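Local coordinates for glyoxalase family protein (Enterococcus faecalis, PDB 2P25), which belongs to the glyoxalase/bleomycin resistance protein/dioxygenase superfamily and forms a two-chain assembly of subunits that combine helices with mixed beta sheets, at residues Lys20-Glu25 with Thr112-Pro117. Sequence-based numbering, arbitrary orientation.
Sequences KNFYVE and TFFFDP
Phe22 reaches out from its helix and lays one ring face against the turn that follows strand 110-115. Its CG stands anti to the backbone N (chi1 -174°), which carries the ring straight across to residues 114-117. Over that face lie two C-H donors, Pro117 CD at 3.8 Å and Asp116 CA at 4.0 Å from the ring centroid, both CH-pi contacts set off toward the rim. Proline suits the place because its CD, polarised by the adjoining nitrogen, is a good partner for an aromatic face; phenylalanine supplies that flat face and an apolar far end for Phe114. There Phe22 CZ meets the edge of the Phe114 ring, 3.6 Å from Phe114 CE1, and Phe22 CE1 lies 3.5 Å from Phe115 O.

Beside this apolar packing, Tyr23 supplies the one polar link, a packing ring with a hydroxyl at its end. That OH donates to Asp116 OD2 at 2.7 Å, on the anti lone pair, with ring and carboxylate planes 80° apart. The other oxygen, OD1, accepts the backbone N-H groups of Asp118 and Leu120: aspartate is short enough to brace its own turn and still meet the tyrosine.

The tight part is thus Phe22, Tyr23, Phe114 and Asp116, all buried. The solvent side is Pro117, exposed itself although it covers Phe22, and Phe115, whose side chain turns away. Phe114 also packs on Phe3 of the second subunit. Phe22 and Phe114 share Leu122 of strand 121-125 and Tyr23 rests on Leu47 of strand 42-49, so helix 16-26 bridges the chain's two sheets.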
ATOM      1  N   LYS A  20       7.346  16.206   4.174  1.00 17.00           N
ATOM      2  CA  LYS A  20       7.028  17.281   3.211  1.00 18.24           C
ATOM      3  C   LYS A  20       8.099  17.380   2.114  1.00 18.56           C
ATOM      4  O   LYS A  20       7.773  17.508   0.930  1.00 18.65           O
ATOM      5  CB  LYS A  20       6.870  18.645   3.919  1.00 18.66           C
ATOM      6  CG  LYS A  20       5.671  18.756   4.861  1.00 20.86           C
ATOM      7  CD  LYS A  20       4.364  18.649   4.098  1.00 26.83           C
ATOM      8  CE  LYS A  20       3.182  19.287   4.856  1.00 28.85           C
ATOM      9  NZ  LYS A  20       3.156  20.781   4.771  1.00 29.29           N
ATOM     10  N   ASN A  21       9.374  17.300   2.503  1.00 18.75           N
ATOM     11  CA  ASN A  21      10.463  17.434   1.532  1.00 20.14           C
ATOM     12  C   ASN A  21      10.361  16.329   0.475  1.00 19.69           C
ATOM     13  O   ASN A  21      10.479  16.587  -0.727  1.00 20.97           O
ATOM     14  CB  ASN A  21      11.791  17.391   2.281  1.00 21.36           C
ATOM     15  CG  ASN A  21      12.990  17.580   1.385  1.00 26.18           C
ATOM     16  OD1 ASN A  21      13.186  18.646   0.776  1.00 31.21           O
ATOM     17  ND2 ASN A  21      13.827  16.551   1.317  1.00 32.14           N
ATOM     18  N   PHE A  22      10.073  15.113   0.916  1.00 18.49           N
ATOM     19  CA  PHE A  22      10.066  13.962   0.012  1.00 18.56           C
ATOM     20  C   PHE A  22       8.765  13.853  -0.785  1.00 18.69           C
ATOM     21  O   PHE A  22       8.774  13.883  -2.020  1.00 19.41           O
ATOM     22  CB  PHE A  22      10.330  12.678   0.810  1.00 18.79           C
ATOM     23  CG  PHE A  22      10.486  11.444  -0.046  1.00 17.99           C
ATOM     24  CD1 PHE A  22      11.761  11.056  -0.522  1.00 18.63           C
ATOM     25  CD2 PHE A  22       9.379  10.649  -0.343  1.00 17.57           C
ATOM     26  CE1 PHE A  22      11.906   9.875  -1.303  1.00 18.59           C
ATOM     27  CE2 PHE A  22       9.499   9.461  -1.110  1.00 17.79           C
ATOM     28  CZ  PHE A  22      10.774   9.092  -1.622  1.00 18.91           C
ATOM     29  N   TYR A  23       7.641  13.706  -0.096  1.00 18.44           N
ATOM     30  CA  TYR A  23       6.380  13.448  -0.799  1.00 18.10           C
ATOM     31  C   TYR A  23       5.777  14.653  -1.511  1.00 19.49           C
ATOM     32  O   TYR A  23       5.239  14.531  -2.597  1.00 20.81           O
ATOM     33  CB  TYR A  23       5.352  12.818   0.143  1.00 18.38           C
ATOM     34  CG  TYR A  23       5.692  11.398   0.499  1.00 17.67           C
ATOM     35  CD1 TYR A  23       5.397  10.363  -0.372  1.00 18.19           C
ATOM     36  CD2 TYR A  23       6.333  11.081   1.718  1.00 16.37           C
ATOM     37  CE1 TYR A  23       5.706   9.049  -0.065  1.00 17.63           C
ATOM     38  CE2 TYR A  23       6.655   9.755   2.035  1.00 17.26           C
ATOM     39  CZ  TYR A  23       6.324   8.748   1.145  1.00 18.49           C
ATOM     40  OH  TYR A  23       6.603   7.425   1.409  1.00 17.16           O
ATOM     41  N   VAL A  24       5.844  15.812  -0.868  1.00 19.66           N
ATOM     42  CA  VAL A  24       5.261  17.004  -1.445  1.00 20.95           C
ATOM     43  C   VAL A  24       6.249  17.664  -2.401  1.00 21.67           C
ATOM     44  O   VAL A  24       5.922  17.872  -3.582  1.00 23.69           O
ATOM     45  CB  VAL A  24       4.760  17.971  -0.353  1.00 20.64           C
ATOM     46  CG1 VAL A  24       4.225  19.293  -0.982  1.00 22.00           C
ATOM     47  CG2 VAL A  24       3.662  17.280   0.514  1.00 20.59           C
ATOM     48  N   GLU A  25       7.439  18.010  -1.918  1.00 22.31           N
ATOM     49  CA  GLU A  25       8.358  18.800  -2.740  1.00 24.58           C
ATOM     50  C   GLU A  25       8.979  18.027  -3.905  1.00 24.52           C
ATOM     51  O   GLU A  25       9.075  18.552  -5.022  1.00 25.81           O
ATOM     52  CB  GLU A  25       9.421  19.524  -1.876  1.00 24.16           C
ATOM     53  CG  GLU A  25       8.830  20.554  -0.875  1.00 27.98           C
ATOM     54  CD  GLU A  25       8.013  21.666  -1.551  1.00 31.69           C
ATOM     55  OE1 GLU A  25       8.381  22.095  -2.674  1.00 34.65           O
ATOM     56  OE2 GLU A  25       7.003  22.114  -0.958  1.00 33.16           O
ATOM     57  N   THR A 112      12.865  -0.583 -11.105  1.00 18.69           N
ATOM     58  CA  THR A 112      13.860  -0.379 -10.064  1.00 17.92           C
ATOM     59  C   THR A 112      13.110   0.107  -8.804  1.00 16.94           C
ATOM     60  O   THR A 112      11.879   0.289  -8.834  1.00 17.20           O
ATOM     61  CB  THR A 112      14.954   0.626 -10.472  1.00 18.88           C
ATOM     62  OG1 THR A 112      16.012   0.590  -9.476  1.00 20.08           O
ATOM     63  CG2 THR A 112      14.379   2.062 -10.576  1.00 18.69           C
ATOM     64  N   PHE A 113      13.864   0.319  -7.731  1.00 17.23           N
ATOM     65  CA  PHE A 113      13.338   0.810  -6.458  1.00 17.58           C
ATOM     66  C   PHE A 113      14.093   2.034  -5.990  1.00 17.36           C
ATOM     67  O   PHE A 113      15.298   2.189  -6.231  1.00 17.69           O
ATOM     68  CB  PHE A 113      13.483  -0.242  -5.346  1.00 18.05           C
ATOM     69  CG  PHE A 113      12.472  -1.352  -5.400  1.00 18.24           C
ATOM     70  CD1 PHE A 113      11.273  -1.249  -4.694  1.00 19.58           C
ATOM     71  CD2 PHE A 113      12.716  -2.487  -6.164  1.00 20.85           C
ATOM     72  CE1 PHE A 113      10.332  -2.300  -4.730  1.00 21.11           C
ATOM     73  CE2 PHE A 113      11.784  -3.549  -6.212  1.00 22.15           C
ATOM     74  CZ  PHE A 113      10.597  -3.451  -5.518  1.00 21.73           C
ATOM     75  N   PHE A 114      13.359   2.917  -5.325  1.00 17.42           N
ATOM     76  CA  PHE A 114      13.937   3.958  -4.496  1.00 17.02           C
ATOM     77  C   PHE A 114      13.241   3.836  -3.137  1.00 16.85           C
ATOM     78  O   PHE A 114      12.401   2.955  -2.964  1.00 18.53           O
ATOM     79  CB  PHE A 114      13.801   5.358  -5.124  1.00 17.18           C
ATOM     80  CG  PHE A 114      12.378   5.826  -5.343  1.00 17.53           C
ATOM     81  CD1 PHE A 114      11.848   6.864  -4.555  1.00 18.41           C
ATOM     82  CD2 PHE A 114      11.601   5.285  -6.366  1.00 16.89           C
ATOM     83  CE1 PHE A 114      10.552   7.334  -4.761  1.00 19.59           C
ATOM     84  CE2 PHE A 114      10.298   5.734  -6.568  1.00 18.59           C
ATOM     85  CZ  PHE A 114       9.784   6.768  -5.780  1.00 18.53           C
ATOM     86  N   PHE A 115      13.617   4.663  -2.165  1.00 17.18           N
ATOM     87  CA  PHE A 115      13.139   4.459  -0.793  1.00 17.41           C
ATOM     88  C   PHE A 115      12.783   5.777  -0.205  1.00 17.62           C
ATOM     89  O   PHE A 115      13.434   6.788  -0.474  1.00 17.92           O
ATOM     90  CB  PHE A 115      14.236   3.775   0.040  1.00 18.07           C
ATOM     91  CG  PHE A 115      14.619   2.444  -0.515  1.00 19.82           C
ATOM     92  CD1 PHE A 115      13.939   1.300  -0.117  1.00 21.66           C
ATOM     93  CD2 PHE A 115      15.624   2.336  -1.502  1.00 21.35           C
ATOM     94  CE1 PHE A 115      14.254   0.060  -0.691  1.00 21.90           C
ATOM     95  CE2 PHE A 115      15.929   1.110  -2.071  1.00 20.92           C
ATOM     96  CZ  PHE A 115      15.253  -0.022  -1.669  1.00 22.33           C
ATOM     97  N   ASP A 116      11.713   5.766   0.589  1.00 17.42           N
ATOM     98  CA  ASP A 116      11.300   6.981   1.302  1.00 16.79           C
ATOM     99  C   ASP A 116      12.246   7.235   2.492  1.00 16.27           C
ATOM    100  O   ASP A 116      13.161   6.436   2.746  1.00 17.30           O
ATOM    101  CB  ASP A 116       9.772   6.960   1.587  1.00 15.63           C
ATOM    102  CG  ASP A 116       9.400   6.441   2.999  1.00 17.11           C
ATOM    103  OD1 ASP A 116      10.225   5.859   3.701  1.00 16.01           O
ATOM    104  OD2 ASP A 116       8.224   6.653   3.381  1.00 17.27           O
ATOM    105  N   PRO A 117      12.096   8.378   3.172  1.00 17.03           N
ATOM    106  CA  PRO A 117      13.030   8.751   4.227  1.00 17.46           C
ATOM    107  C   PRO A 117      13.136   7.723   5.353  1.00 17.09           C
ATOM    108  O   PRO A 117      14.140   7.738   6.098  1.00 18.38           O
ATOM    109  CB  PRO A 117      12.446  10.076   4.762  1.00 17.27           C
ATOM    110  CG  PRO A 117      11.756  10.676   3.487  1.00 18.34           C
ATOM    111  CD  PRO A 117      11.105   9.443   2.891  1.00 16.43           C
TER